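Local coordinates for VgrG protein (Vibrio cholerae, PDB 4DTH) that binds ATP and magnesium ions through its actin cross-linking domain, a toxin module that probably joins G-actin monomers covalently to one another, at residues G172-V177 with L349-T354. Sequence-based numbering, arbitrary orientation.
With MG (magnesium ion), chain D; ATP (adenosine-5'-triphosphate), chain B; SO4 (sulfate ion), chain F.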
# COMPACT_ATOMS: atom_id res chain seq x y z
N GLY A 172 13.77 -0.40 -0.77
CA GLY A 172 12.92 0.68 -1.25
C GLY A 172 11.68 0.16 -1.97
O GLY A 172 10.91 0.95 -2.53
N GLN A 173 11.46 -1.16 -1.92
CA GLN A 173 10.37 -1.80 -2.66
C GLN A 173 9.30 -2.50 -1.85
O GLN A 173 9.60 -3.23 -0.90
CB GLN A 173 10.94 -2.77 -3.70
CG GLN A 173 11.77 -2.07 -4.78
CD GLN A 173 12.46 -3.00 -5.75
OE1 GLN A 173 12.81 -4.14 -5.45
NE2 GLN A 173 12.72 -2.49 -6.94
N GLN A 174 8.05 -2.33 -2.28
CA GLN A 174 6.89 -3.04 -1.75
C GLN A 174 6.04 -3.53 -2.90
O GLN A 174 6.16 -3.03 -4.02
CB GLN A 174 6.01 -2.16 -0.84
CG GLN A 174 6.57 -1.96 0.56
CD GLN A 174 7.33 -0.67 0.62
OE1 GLN A 174 6.79 0.41 0.39
NE2 GLN A 174 8.62 -0.78 0.91
N ALA A 175 5.18 -4.52 -2.62
CA ALA A 175 4.21 -5.02 -3.58
C ALA A 175 2.88 -5.10 -2.86
O ALA A 175 2.84 -5.40 -1.66
CB ALA A 175 4.61 -6.40 -4.08
N THR A 176 1.79 -4.80 -3.58
CA THR A 176 0.42 -4.87 -3.07
C THR A 176 -0.35 -5.85 -3.94
O THR A 176 -0.37 -5.70 -5.16
CB THR A 176 -0.20 -3.47 -2.95
OG1 THR A 176 0.56 -2.72 -1.99
CG2 THR A 176 -1.67 -3.52 -2.51
N VAL A 177 -0.97 -6.85 -3.30
CA VAL A 177 -1.74 -7.89 -3.98
C VAL A 177 -3.22 -7.70 -3.63
O VAL A 177 -3.55 -7.55 -2.46
CB VAL A 177 -1.22 -9.31 -3.62
CG1 VAL A 177 -2.17 -10.42 -4.08
CG2 VAL A 177 0.19 -9.54 -4.16
N LEU A 349 -7.07 -5.91 -0.34
CA LEU A 349 -5.67 -5.70 -0.69
C LEU A 349 -4.69 -5.85 0.44
O LEU A 349 -5.02 -5.56 1.58
CB LEU A 349 -5.51 -4.33 -1.35
CG LEU A 349 -5.80 -4.31 -2.86
CD1 LEU A 349 -7.30 -4.49 -3.18
CD2 LEU A 349 -5.32 -3.05 -3.44
N PHE A 350 -3.46 -6.28 0.11
CA PHE A 350 -2.43 -6.52 1.11
C PHE A 350 -1.09 -6.05 0.65
O PHE A 350 -0.67 -6.36 -0.46
CB PHE A 350 -2.36 -8.02 1.46
CG PHE A 350 -3.68 -8.57 1.94
CD1 PHE A 350 -4.03 -8.49 3.29
CD2 PHE A 350 -4.61 -9.08 1.05
CE1 PHE A 350 -5.28 -8.93 3.73
CE2 PHE A 350 -5.86 -9.53 1.48
CZ PHE A 350 -6.19 -9.44 2.82
N GLU A 351 -0.39 -5.31 1.53
CA GLU A 351 0.92 -4.78 1.23
C GLU A 351 2.02 -5.64 1.84
O GLU A 351 2.05 -5.83 3.07
CB GLU A 351 1.02 -3.33 1.74
CG GLU A 351 2.37 -2.67 1.52
CD GLU A 351 2.49 -1.27 2.09
OE1 GLU A 351 1.50 -0.51 2.03
OE2 GLU A 351 3.60 -0.91 2.53
N PHE A 352 2.93 -6.13 1.00
CA PHE A 352 4.10 -6.89 1.44
C PHE A 352 5.16 -5.84 1.77
O PHE A 352 5.72 -5.22 0.86
CB PHE A 352 4.58 -7.85 0.34
CG PHE A 352 3.63 -9.02 0.16
CD1 PHE A 352 2.47 -8.88 -0.60
CD2 PHE A 352 3.90 -10.25 0.75
CE1 PHE A 352 1.59 -9.96 -0.75
CE2 PHE A 352 3.03 -11.33 0.58
CZ PHE A 352 1.88 -11.18 -0.16
N ARG A 353 5.39 -5.60 3.07
CA ARG A 353 6.34 -4.60 3.58
C ARG A 353 7.76 -4.84 3.07
O ARG A 353 8.48 -3.90 2.76
CB ARG A 353 6.27 -4.50 5.11
CG ARG A 353 4.88 -4.06 5.62
CD ARG A 353 4.54 -2.61 5.26
NE ARG A 353 5.39 -1.66 6.01
CZ ARG A 353 5.44 -0.35 5.79
NH1 ARG A 353 4.71 0.20 4.83
NH2 ARG A 353 6.22 0.42 6.54
N THR A 354 8.13 -6.12 2.97
CA THR A 354 9.36 -6.60 2.34
C THR A 354 8.85 -7.54 1.24
O THR A 354 7.99 -8.40 1.52
CB THR A 354 10.26 -7.33 3.37
OG1 THR A 354 10.80 -6.35 4.25
CG2 THR A 354 11.42 -8.08 2.71
MG MG D . 4.48 1.10 1.05
PG ATP B . -0.27 4.05 2.57
O1G ATP B . 0.31 2.70 2.87
O2G ATP B . -1.65 4.18 3.16
O3G ATP B . 0.58 5.17 3.11
PB ATP B . -0.86 5.16 -0.02
O1B ATP B . -2.15 5.73 0.43
O2B ATP B . 0.14 6.28 -0.15
O3B ATP B . -0.37 4.17 0.98
PA ATP B . -2.11 3.55 -1.98
O1A ATP B . -3.17 3.37 -0.96
O2A ATP B . -2.76 4.24 -3.19
O3A ATP B . -1.04 4.42 -1.43
O5' ATP B . -1.52 2.11 -2.37
C5' ATP B . -0.68 2.07 -3.54
C4' ATP B . -0.29 0.66 -3.92
O4' ATP B . -1.49 -0.15 -4.10
C3' ATP B . 0.47 0.58 -5.24
O3' ATP B . 1.44 -0.46 -5.24
C2' ATP B . -0.66 0.30 -6.23
O2' ATP B . -0.21 -0.21 -7.48
C1' ATP B . -1.46 -0.70 -5.41
N9 ATP B . -2.82 -0.96 -5.87
C8 ATP B . -3.84 -0.06 -6.02
N7 ATP B . -4.96 -0.59 -6.43
C5 ATP B . -4.67 -1.94 -6.56
C6 ATP B . -5.43 -3.06 -6.95
N6 ATP B . -6.73 -2.99 -7.30
N1 ATP B . -4.83 -4.27 -6.96
C2 ATP B . -3.54 -4.35 -6.59
N3 ATP B . -2.72 -3.37 -6.21
C4 ATP B . -3.34 -2.18 -6.22
S SO4 F . 5.50 3.90 5.34
O1 SO4 F . 6.16 5.05 4.71
O2 SO4 F . 6.48 3.12 6.06
O3 SO4 F . 4.45 4.38 6.21
O4 SO4 F . 4.89 3.07 4.30
O HOH W 1 10.78 -2.98 1.69
O HOH W 2 -0.08 -0.48 -0.53
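Gln174 and Glu351 share one magnesium ion across two antiparallel strands: Gln174 OE1 lies 2.5 Å and Glu351 OE2 2.6 Å from the metal. They reach it differently. Glu351 runs straight out, CG anti to the backbone N (chi1 178°) and the chain extended beyond. In Gln174, CG sits beside the backbone N and passes close to Phe352 O and Arg353 O; the bend at chi2 (96°) then turns the amide so that OE1 meets the metal. The amide and carboxylate planes lie 25° apart. Glu351 OE2 also takes Arg353 NH1 at 2.8 Å, on its syn side but well out of the carboxylate plane; metal and guanidinium both grip OE2, which probably fixes the carboxylate's rotation. Behind the metal the strands are tightly joined. Phe352 N points almost straight at Ala175 O (2.8 Å), and Val177 and Phe350 exchange two backbone hydrogen bonds. On the face opposite the metal, Val177 CG2 packs 3.7 Å from Phe352 CE1, and helix 190-196 covers both phenylalanines. Between these pairs, Thr176 and Glu351 form a non-hydrogen-bonded pair on the nucleotide side, where water links Thr176 OG1 to Glu351 OE1. Leu349 CD2 presses against the adenine at C5 (3.4 Å), and Thr176 CB and CG2 lie beside the ribose O4'. Contact loosens beyond Phe352, where the chain leaves the strand: Gln174 NE2 meets Arg353 O through a water instead of directly. Here the partly exposed Arg353 turns its NH1 and NH2 to a sulfate, probably from the crystallisation liquor, which Lys272 also holds. Strand 24-30 flanks 173-180 on its other side and brings Glu28 to the same metal. Adjacent antiparallel strands thus line the ATP and magnesium site of this actin cross-linking domain.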